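Local coordinates for protein transmembrane oligosaccharyl transferase (PDB 3WAJ) that belongs to the STT3/AglB family of oligosaccharyl transferases, integral membrane proteins with a many-helix transmembrane part, and binds a zinc ion, at residues A[31-36]-A[109-114]; A[809-814]-A[820-825]; A[206-211]-A[251-256]. All blocks are in the same frame, centred on the assembly; numbering follows the deposited sequence.

Interaction 1: residues A[31-36]-A[109-114]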
loop_
_atom_site.group_PDB
_atom_site.type_symbol
_atom_site.label_atom_id
_atom_site.label_comp_id
_atom_site.label_asym_id
_atom_site.label_seq_id
_atom_site.Cartn_x
_atom_site.Cartn_y
_atom_site.Cartn_z
ATOM N N ASN A 31 -18.348 -6.704 12.052
ATOM C CA ASN A 31 -18.099 -7.627 10.945
ATOM C C ASN A 31 -16.670 -8.203 10.840
ATOM O O ASN A 31 -16.517 -9.421 10.741
ATOM C CB ASN A 31 -18.555 -7.013 9.617
ATOM C CG ASN A 31 -19.979 -7.369 9.277
ATOM O OD1 ASN A 31 -20.899 -7.082 10.044
ATOM N ND2 ASN A 31 -20.173 -8.003 8.125
ATOM N N PRO A 32 -15.624 -7.346 10.877
ATOM C CA PRO A 32 -14.294 -7.939 10.704
ATOM C C PRO A 32 -13.583 -8.216 12.030
ATOM O O PRO A 32 -12.388 -8.503 12.008
ATOM C CB PRO A 32 -13.542 -6.842 9.945
ATOM C CG PRO A 32 -14.088 -5.574 10.554
ATOM C CD PRO A 32 -15.551 -5.867 10.890
ATOM N N TRP A 33 -14.299 -8.135 13.150
ATOM C CA TRP A 33 -13.703 -8.291 14.478
ATOM C C TRP A 33 -12.708 -9.465 14.613
ATOM O O TRP A 33 -11.625 -9.309 15.192
ATOM C CB TRP A 33 -14.808 -8.408 15.539
ATOM C CG TRP A 33 -14.269 -8.516 16.913
ATOM C CD1 TRP A 33 -13.818 -9.645 17.531
ATOM C CD2 TRP A 33 -14.112 -7.449 17.857
ATOM N NE1 TRP A 33 -13.389 -9.347 18.802
ATOM C CE2 TRP A 33 -13.558 -8.008 19.030
ATOM C CE3 TRP A 33 -14.383 -6.074 17.822
ATOM C CZ2 TRP A 33 -13.266 -7.238 20.160
ATOM C CZ3 TRP A 33 -14.100 -5.312 18.941
ATOM C CH2 TRP A 33 -13.544 -5.894 20.098
ATOM N N ASN A 34 -13.068 -10.631 14.088
ATOM C CA ASN A 34 -12.221 -11.811 14.263
ATOM C C ASN A 34 -11.049 -11.875 13.281
ATOM O O ASN A 34 -10.134 -12.679 13.453
ATOM C CB ASN A 34 -13.047 -13.112 14.248
ATOM C CG ASN A 34 -14.003 -13.212 15.433
ATOM O OD1 ASN A 34 -13.642 -12.899 16.570
ATOM N ND2 ASN A 34 -15.233 -13.640 15.166
ATOM N N SER A 35 -11.078 -11.029 12.259
ATOM C CA SER A 35 -9.924 -10.907 11.370
ATOM C C SER A 35 -8.843 -10.000 11.978
ATOM O O SER A 35 -7.657 -10.149 11.690
ATOM C CB SER A 35 -10.333 -10.378 9.993
ATOM O OG SER A 35 -11.426 -11.093 9.465
ATOM N N VAL A 36 -9.271 -9.054 12.806
ATOM C CA VAL A 36 -8.364 -8.133 13.476
ATOM C C VAL A 36 -7.885 -8.708 14.808
ATOM O O VAL A 36 -6.690 -8.678 15.124
ATOM C CB VAL A 36 -9.031 -6.761 13.676
ATOM C CG1 VAL A 36 -8.101 -5.805 14.425
ATOM C CG2 VAL A 36 -9.461 -6.165 12.316
ATOM N N LEU A 109 -5.277 1.702 18.114
ATOM C CA LEU A 109 -5.162 2.205 16.747
ATOM C C LEU A 109 -6.167 1.545 15.811
ATOM O O LEU A 109 -6.671 2.194 14.903
ATOM C CB LEU A 109 -3.747 2.014 16.202
ATOM C CG LEU A 109 -2.674 2.691 17.032
ATOM C CD1 LEU A 109 -1.319 2.583 16.329
ATOM C CD2 LEU A 109 -3.043 4.160 17.307
ATOM N N ALA A 110 -6.466 0.268 16.045
ATOM C CA ALA A 110 -7.422 -0.477 15.206
ATOM C C ALA A 110 -8.799 0.176 15.139
ATOM O O ALA A 110 -9.462 0.138 14.103
ATOM C CB ALA A 110 -7.545 -1.930 15.680
ATOM N N PHE A 111 -9.235 0.760 16.251
ATOM C CA PHE A 111 -10.563 1.367 16.317
ATOM C C PHE A 111 -10.657 2.712 15.624
ATOM O O PHE A 111 -11.734 3.125 15.212
ATOM C CB PHE A 111 -11.013 1.513 17.763
ATOM C CG PHE A 111 -11.388 0.222 18.390
ATOM C CD1 PHE A 111 -12.619 -0.352 18.127
ATOM C CD2 PHE A 111 -10.500 -0.443 19.226
ATOM C CE1 PHE A 111 -12.964 -1.570 18.704
ATOM C CE2 PHE A 111 -10.838 -1.664 19.809
ATOM C CZ PHE A 111 -12.067 -2.226 19.547
ATOM N N ILE A 112 -9.526 3.395 15.505
ATOM C CA ILE A 112 -9.503 4.750 14.975
ATOM C C ILE A 112 -10.137 4.938 13.581
ATOM O O ILE A 112 -10.902 5.885 13.384
ATOM C CB ILE A 112 -8.082 5.351 15.058
ATOM C CG1 ILE A 112 -7.769 5.650 16.523
ATOM C CG2 ILE A 112 -7.943 6.627 14.189
ATOM C CD1 ILE A 112 -6.344 6.085 16.791
ATOM N N PRO A 113 -9.823 4.057 12.610
ATOM C CA PRO A 113 -10.461 4.285 11.303
ATOM C C PRO A 113 -11.945 3.944 11.325
ATOM O O PRO A 113 -12.740 4.572 10.613
ATOM C CB PRO A 113 -9.704 3.330 10.366
ATOM C CG PRO A 113 -9.127 2.267 11.283
ATOM C CD PRO A 113 -8.794 2.996 12.552
ATOM N N ALA A 114 -12.319 2.950 12.122
ATOM C CA ALA A 114 -13.742 2.617 12.285
ATOM C C ALA A 114 -14.502 3.806 12.858
ATOM O O ALA A 114 -15.563 4.163 12.367
ATOM C CB ALA A 114 -13.920 1.391 13.171
#
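W33 sends its indole out with CG anti to the backbone N (chi1 -178°), while F111 on the other helix swings its phenyl ring back beside its own N (chi1 -73°), and the two rings meet between their backbones. The indole approaches with the far corner of its six-membered ring: W33 CZ3 lies 3.7 Å from F111 CZ, and W33 CH2 is 4.0 Å from that same carbon. On the phenyl side this is a touch at the edge, close to the ring plane, so it is not a face-to-face stack. Deeper in, V36 faces the other segment, and V36 CG1 lies 4.1 Å from A110 CB. These two pairs make up the whole contact, which is thin and apolar, buried at V36 and A110 and more open at the rings.

P32 sits at the N-cap position of the short helix 33-36; P32 O takes the amides of S35 (N at 2.9 Å) and V36 (N at 3.3 Å), which helps set the turn from which W33 and V36 project. F37 adds a second ring beside W33, and F111 also leans on I29 of helix 19-30. The pairing thus ties the connection following helix 19-30 onto helix 102-118, kinked at P113, within the multi-helix membrane part of an STT3-type protein of the GT-C class.

Interaction 2: residues A[809-814]-A[820-825]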
loop_
_atom_site.group_PDB
_atom_site.type_symbol
_atom_site.label_atom_id
_atom_site.label_comp_id
_atom_site.label_asym_id
_atom_site.label_seq_id
_atom_site.Cartn_x
_atom_site.Cartn_y
_atom_site.Cartn_z
ATOM N N TYR A 809 21.591 -29.494 -0.123
ATOM C CA TYR A 809 22.463 -28.419 -0.577
ATOM C C TYR A 809 23.485 -29.026 -1.531
ATOM O O TYR A 809 24.132 -30.027 -1.209
ATOM C CB TYR A 809 23.191 -27.744 0.595
ATOM C CG TYR A 809 24.215 -26.714 0.134
ATOM C CD1 TYR A 809 23.840 -25.400 -0.108
ATOM C CD2 TYR A 809 25.552 -27.059 -0.079
ATOM C CE1 TYR A 809 24.764 -24.449 -0.543
ATOM C CE2 TYR A 809 26.483 -26.109 -0.516
ATOM C CZ TYR A 809 26.077 -24.808 -0.743
ATOM O OH TYR A 809 26.971 -23.855 -1.172
ATOM N N TRP A 810 23.628 -28.426 -2.705
ATOM C CA TRP A 810 24.636 -28.858 -3.670
ATOM C C TRP A 810 25.415 -27.659 -4.178
ATOM O O TRP A 810 24.849 -26.588 -4.368
ATOM C CB TRP A 810 23.973 -29.528 -4.873
ATOM C CG TRP A 810 23.593 -30.961 -4.682
ATOM C CD1 TRP A 810 22.356 -31.454 -4.360
ATOM C CD2 TRP A 810 24.450 -32.100 -4.834
ATOM N NE1 TRP A 810 22.396 -32.824 -4.294
ATOM C CE2 TRP A 810 23.669 -33.248 -4.580
ATOM C CE3 TRP A 810 25.802 -32.258 -5.157
ATOM C CZ2 TRP A 810 24.201 -34.541 -4.637
ATOM C CZ3 TRP A 810 26.329 -33.543 -5.213
ATOM C CH2 TRP A 810 25.529 -34.666 -4.956
ATOM N N GLN A 811 26.708 -27.842 -4.405
ATOM C CA GLN A 811 27.472 -26.872 -5.177
ATOM C C GLN A 811 28.518 -27.641 -5.963
ATOM O O GLN A 811 29.105 -28.593 -5.442
ATOM C CB GLN A 811 28.132 -25.816 -4.281
ATOM C CG GLN A 811 28.779 -24.679 -5.068
ATOM C CD GLN A 811 29.518 -23.695 -4.179
ATOM O OE1 GLN A 811 29.341 -23.684 -2.959
ATOM N NE2 GLN A 811 30.358 -22.866 -4.788
ATOM N N THR A 812 28.728 -27.257 -7.220
ATOM C CA THR A 812 29.739 -27.908 -8.047
ATOM C C THR A 812 30.704 -26.874 -8.596
ATOM O O THR A 812 30.295 -25.827 -9.110
ATOM C CB THR A 812 29.133 -28.751 -9.187
ATOM O OG1 THR A 812 28.479 -29.893 -8.631
ATOM C CG2 THR A 812 30.226 -29.249 -10.123
ATOM N N VAL A 813 31.990 -27.186 -8.485
ATOM C CA VAL A 813 33.041 -26.229 -8.772
ATOM C C VAL A 813 34.008 -26.766 -9.826
ATOM O O VAL A 813 34.470 -27.909 -9.744
ATOM C CB VAL A 813 33.759 -25.834 -7.466
ATOM C CG1 VAL A 813 35.261 -25.864 -7.618
ATOM C CG2 VAL A 813 33.274 -24.473 -6.998
ATOM N N GLU A 814 34.285 -25.940 -10.829
ATOM C CA GLU A 814 35.171 -26.318 -11.922
ATOM C C GLU A 814 36.619 -26.257 -11.443
ATOM O O GLU A 814 36.986 -25.374 -10.662
ATOM C CB GLU A 814 34.961 -25.373 -13.107
ATOM C CG GLU A 814 35.496 -25.877 -14.436
ATOM C CD GLU A 814 35.175 -24.939 -15.590
ATOM O OE1 GLU A 814 34.979 -23.726 -15.352
ATOM O OE2 GLU A 814 35.117 -25.423 -16.739
ATOM N N TYR A 820 41.111 -26.825 -6.663
ATOM C CA TYR A 820 39.709 -26.445 -6.568
ATOM C C TYR A 820 39.548 -25.413 -5.457
ATOM O O TYR A 820 40.397 -25.302 -4.573
ATOM C CB TYR A 820 38.842 -27.668 -6.265
ATOM C CG TYR A 820 38.890 -28.104 -4.818
ATOM C CD1 TYR A 820 39.933 -28.890 -4.340
ATOM C CD2 TYR A 820 37.889 -27.731 -3.927
ATOM C CE1 TYR A 820 39.979 -29.287 -3.016
ATOM C CE2 TYR A 820 37.926 -28.122 -2.607
ATOM C CZ TYR A 820 38.972 -28.898 -2.154
ATOM O OH TYR A 820 39.005 -29.285 -0.832
ATOM N N THR A 821 38.460 -24.658 -5.502
ATOM C CA THR A 821 38.121 -23.764 -4.402
ATOM C C THR A 821 36.602 -23.680 -4.265
ATOM O O THR A 821 35.894 -23.435 -5.247
ATOM C CB THR A 821 38.732 -22.367 -4.597
ATOM O OG1 THR A 821 40.160 -22.479 -4.687
ATOM C CG2 THR A 821 38.380 -21.467 -3.429
ATOM N N VAL A 822 36.095 -23.909 -3.058
ATOM C CA VAL A 822 34.653 -23.831 -2.843
ATOM C C VAL A 822 34.278 -23.096 -1.544
ATOM O O VAL A 822 34.936 -23.252 -0.507
ATOM C CB VAL A 822 33.978 -25.221 -2.951
ATOM C CG1 VAL A 822 34.340 -26.092 -1.774
ATOM C CG2 VAL A 822 32.468 -25.071 -3.062
ATOM N N VAL A 823 33.231 -22.277 -1.622
ATOM C CA VAL A 823 32.765 -21.484 -0.487
ATOM C C VAL A 823 31.454 -22.076 0.050
ATOM O O VAL A 823 30.460 -22.153 -0.676
ATOM C CB VAL A 823 32.587 -20.001 -0.899
ATOM C CG1 VAL A 823 32.407 -19.091 0.320
ATOM C CG2 VAL A 823 33.784 -19.544 -1.706
ATOM N N LEU A 824 31.467 -22.503 1.315
ATOM C CA LEU A 824 30.318 -23.157 1.948
ATOM C C LEU A 824 29.697 -22.240 3.012
ATOM O O LEU A 824 30.415 -21.657 3.827
ATOM C CB LEU A 824 30.750 -24.486 2.578
ATOM C CG LEU A 824 31.584 -25.420 1.693
ATOM C CD1 LEU A 824 31.982 -26.705 2.419
ATOM C CD2 LEU A 824 30.836 -25.756 0.419
ATOM N N PRO A 825 28.359 -22.099 3.005
ATOM C CA PRO A 825 27.703 -21.180 3.945
ATOM C C PRO A 825 27.084 -21.851 5.177
ATOM O O PRO A 825 26.671 -21.138 6.090
ATOM C CB PRO A 825 26.589 -20.572 3.089
ATOM C CG PRO A 825 26.191 -21.705 2.181
ATOM C CD PRO A 825 27.425 -22.572 1.967
HETATM O O HOH W 1 38.101 -24.354 -8.201
#
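Y809 and P825 mark one end, V813 and Y820 the other, of a beta arch in the peripheral domain: the chain turns back on itself, but the two strands meet through side chains instead of pairing as a hairpin. Strand 806-814 bonds along its backbone to 792-800 and strand 819-824 to 780-785, so each belongs to a different sheet. The short axes approach to 6.9 Å and run at 150° to one another.

Apolar contacts are spread along the whole length. V822 CG2 has V813 CG2 at 4.1 Å, while V813 CG1 reaches Y820 CB at 4.2 Å. At the far end the Y809 ring and P825 reach toward each other from their own strands, with Y809 CZ 3.8 Å from P825 CD, and L824 CD2 also approaches that ring obliquely.

Polar groups are interleaved with these. The same methyl of V822 lies against the amide group of Q811, with V822 CG2 3.4 Å from Q811 CD; the glutamine is stretched out from the start, CG anti to its N (chi1 -172°), and the two side chains lie alongside each other, pointing opposite ways. The hydroxyl of Y809 is bonded to L690 O, outside the pair, and the amide of Q811 ends close to V823 O. V813, turned away from a staggered rotamer (chi1 134°), straddles a carbonyl with both methyls, CG2 being 3.3 Å from T821 O. Near the connecting turn a water joins the two backbones: it donates to E814 O at 2.9 Å and accepts from T821 N at 2.7 Å.

Interaction 3: residues A[206-211]-A[251-256]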
loop_
_atom_site.group_PDB
_atom_site.type_symbol
_atom_site.label_atom_id
_atom_site.label_comp_id
_atom_site.label_asym_id
_atom_site.label_seq_id
_atom_site.Cartn_x
_atom_site.Cartn_y
_atom_site.Cartn_z
ATOM N N ILE A 206 -10.169 25.556 10.161
ATOM C CA ILE A 206 -9.602 24.465 10.950
ATOM C C ILE A 206 -9.755 23.146 10.215
ATOM O O ILE A 206 -8.831 22.335 10.183
ATOM C CB ILE A 206 -10.222 24.386 12.376
ATOM C CG1 ILE A 206 -9.616 25.457 13.280
ATOM C CG2 ILE A 206 -9.985 23.030 13.004
ATOM C CD1 ILE A 206 -10.309 25.599 14.610
ATOM N N THR A 207 -10.926 22.936 9.621
ATOM C CA THR A 207 -11.186 21.715 8.862
ATOM C C THR A 207 -10.267 21.625 7.639
ATOM O O THR A 207 -9.784 20.546 7.304
ATOM C CB THR A 207 -12.655 21.609 8.437
ATOM O OG1 THR A 207 -12.979 22.721 7.596
ATOM C CG2 THR A 207 -13.565 21.610 9.654
ATOM N N ILE A 208 -10.011 22.751 6.977
ATOM C CA ILE A 208 -9.037 22.729 5.888
ATOM C C ILE A 208 -7.652 22.372 6.422
ATOM O O ILE A 208 -7.021 21.414 5.955
ATOM C CB ILE A 208 -8.982 24.046 5.113
ATOM C CG1 ILE A 208 -10.263 24.208 4.289
ATOM C CG2 ILE A 208 -7.745 24.078 4.194
ATOM C CD1 ILE A 208 -10.360 25.520 3.567
ATOM N N GLY A 209 -7.200 23.134 7.418
ATOM C CA GLY A 209 -5.963 22.841 8.121
ATOM C C GLY A 209 -5.826 21.367 8.455
ATOM O O GLY A 209 -4.776 20.763 8.177
ATOM N N LEU A 210 -6.879 20.780 9.022
ATOM C CA LEU A 210 -6.818 19.376 9.439
ATOM C C LEU A 210 -6.732 18.465 8.224
ATOM O O LEU A 210 -6.032 17.444 8.247
ATOM C CB LEU A 210 -7.997 19.011 10.335
ATOM C CG LEU A 210 -7.933 19.696 11.697
ATOM C CD1 LEU A 210 -9.077 19.277 12.598
ATOM C CD2 LEU A 210 -6.603 19.409 12.365
ATOM N N TYR A 211 -7.411 18.859 7.148
ATOM C CA TYR A 211 -7.319 18.134 5.875
ATOM C C TYR A 211 -5.863 18.031 5.373
ATOM O O TYR A 211 -5.353 16.934 5.140
ATOM C CB TYR A 211 -8.251 18.774 4.832
ATOM C CG TYR A 211 -8.279 18.069 3.498
ATOM C CD1 TYR A 211 -8.270 16.686 3.420
ATOM C CD2 TYR A 211 -8.326 18.786 2.316
ATOM C CE1 TYR A 211 -8.290 16.038 2.200
ATOM C CE2 TYR A 211 -8.350 18.142 1.087
ATOM C CZ TYR A 211 -8.331 16.768 1.039
ATOM O OH TYR A 211 -8.350 16.117 -0.173
ATOM N N VAL A 251 -11.222 34.713 3.056
ATOM C CA VAL A 251 -10.023 35.347 3.599
ATOM C C VAL A 251 -9.694 34.780 4.981
ATOM O O VAL A 251 -8.563 34.365 5.227
ATOM C CB VAL A 251 -10.142 36.884 3.656
ATOM C CG1 VAL A 251 -9.056 37.465 4.547
ATOM C CG2 VAL A 251 -10.040 37.487 2.250
ATOM N N VAL A 252 -10.691 34.732 5.861
ATOM C CA VAL A 252 -10.505 34.216 7.217
ATOM C C VAL A 252 -10.145 32.731 7.202
ATOM O O VAL A 252 -9.152 32.317 7.817
ATOM C CB VAL A 252 -11.754 34.462 8.108
ATOM C CG1 VAL A 252 -11.581 33.823 9.492
ATOM C CG2 VAL A 252 -12.023 35.957 8.247
ATOM N N THR A 253 -10.951 31.946 6.489
ATOM C CA THR A 253 -10.747 30.499 6.350
ATOM C C THR A 253 -9.324 30.138 5.882
ATOM O O THR A 253 -8.605 29.356 6.530
ATOM C CB THR A 253 -11.764 29.911 5.355
ATOM O OG1 THR A 253 -13.096 30.176 5.813
ATOM C CG2 THR A 253 -11.574 28.415 5.195
ATOM N N PHE A 254 -8.922 30.712 4.757
ATOM C CA PHE A 254 -7.591 30.464 4.223
ATOM C C PHE A 254 -6.507 30.993 5.157
ATOM O O PHE A 254 -5.465 30.365 5.304
ATOM C CB PHE A 254 -7.464 31.039 2.806
ATOM C CG PHE A 254 -8.183 30.227 1.768
ATOM C CD1 PHE A 254 -8.015 28.845 1.715
ATOM C CD2 PHE A 254 -9.036 30.833 0.852
ATOM C CE1 PHE A 254 -8.673 28.076 0.756
ATOM C CE2 PHE A 254 -9.707 30.071 -0.112
ATOM C CZ PHE A 254 -9.521 28.691 -0.160
ATOM N N ALA A 255 -6.758 32.133 5.799
ATOM C CA ALA A 255 -5.814 32.645 6.791
ATOM C C ALA A 255 -5.637 31.649 7.942
ATOM O O ALA A 255 -4.507 31.322 8.331
ATOM C CB ALA A 255 -6.253 34.012 7.316
ATOM N N VAL A 256 -6.752 31.159 8.476
ATOM C CA VAL A 256 -6.691 30.236 9.600
ATOM C C VAL A 256 -5.995 28.937 9.201
ATOM O O VAL A 256 -5.133 28.454 9.927
ATOM C CB VAL A 256 -8.088 29.973 10.206
ATOM C CG1 VAL A 256 -8.051 28.801 11.187
ATOM C CG2 VAL A 256 -8.610 31.236 10.897
#
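I208 is the side chain that reaches from helix 199-214 over to T253 and F254 of helix 243-261. Its CB points across, but I208 CB is still 5.1 Å from T253 CG2. There the chain branches. CG2, anti to the backbone N, stays on its own side and meets nothing of 251-256. CG1 lies beside the N (chi1 -71°) and closes in on the threonine methyl, I208 CG1 being 4.5 Å from T253 CG2. The next torsion is extended (chi2 176°), and this carries CD1 all the way: I208 CD1 sits 3.5 Å from T253 CG2 and 4.2 Å from F254 CE1. The tip therefore touches both a methyl, whose side chain it crosses at about a right angle, and an aromatic ring, approached obliquely. The T253 hydroxyl bonds back to V249 O of its own helix, consistent with the methyl facing I208.

A second point of contact is made by I206 and V256. V256 aims at the other backbone, and its CG1 comes to 4.0 Å from I206 N; the side chain of I206 starts off away from the partner, yet I206 CG1 is 4.2 Å from V256 CG1. The backbones are nearest at this pair, with CA to CA 6.6 Å. The axes of the two short segments approach to 8.5 Å and run in broadly the same direction, crossing at -37°.

The side-chain contacts are all between carbons; the one polar atom touched is the backbone N of I206. Around them, helix 221-234 borders I208 through I221 and I225 and F254 through A222, helix 163-181 supports I208 with A173, and helix 278-303 backs F254 with S287 and A288.

Interactions 1 and 3 both belong to the N-terminal, STT3-type membrane part, with centres about 31 Å apart and nearest atoms about 12 Å apart. Interaction 2 is remote, in the peripheral domain: its centre is about 51 Å from that of interaction 1 and about 67 Å from that of interaction 3, on the other side of the chain's centre. None of the three touches another. The zinc ion is held by D47, D161 and H163, and the sequence link to it that is clear runs through interaction 1: A110 bonds by its backbone to G158, in the loop that leads to D161. Interaction 3 joins two helices of the membrane part.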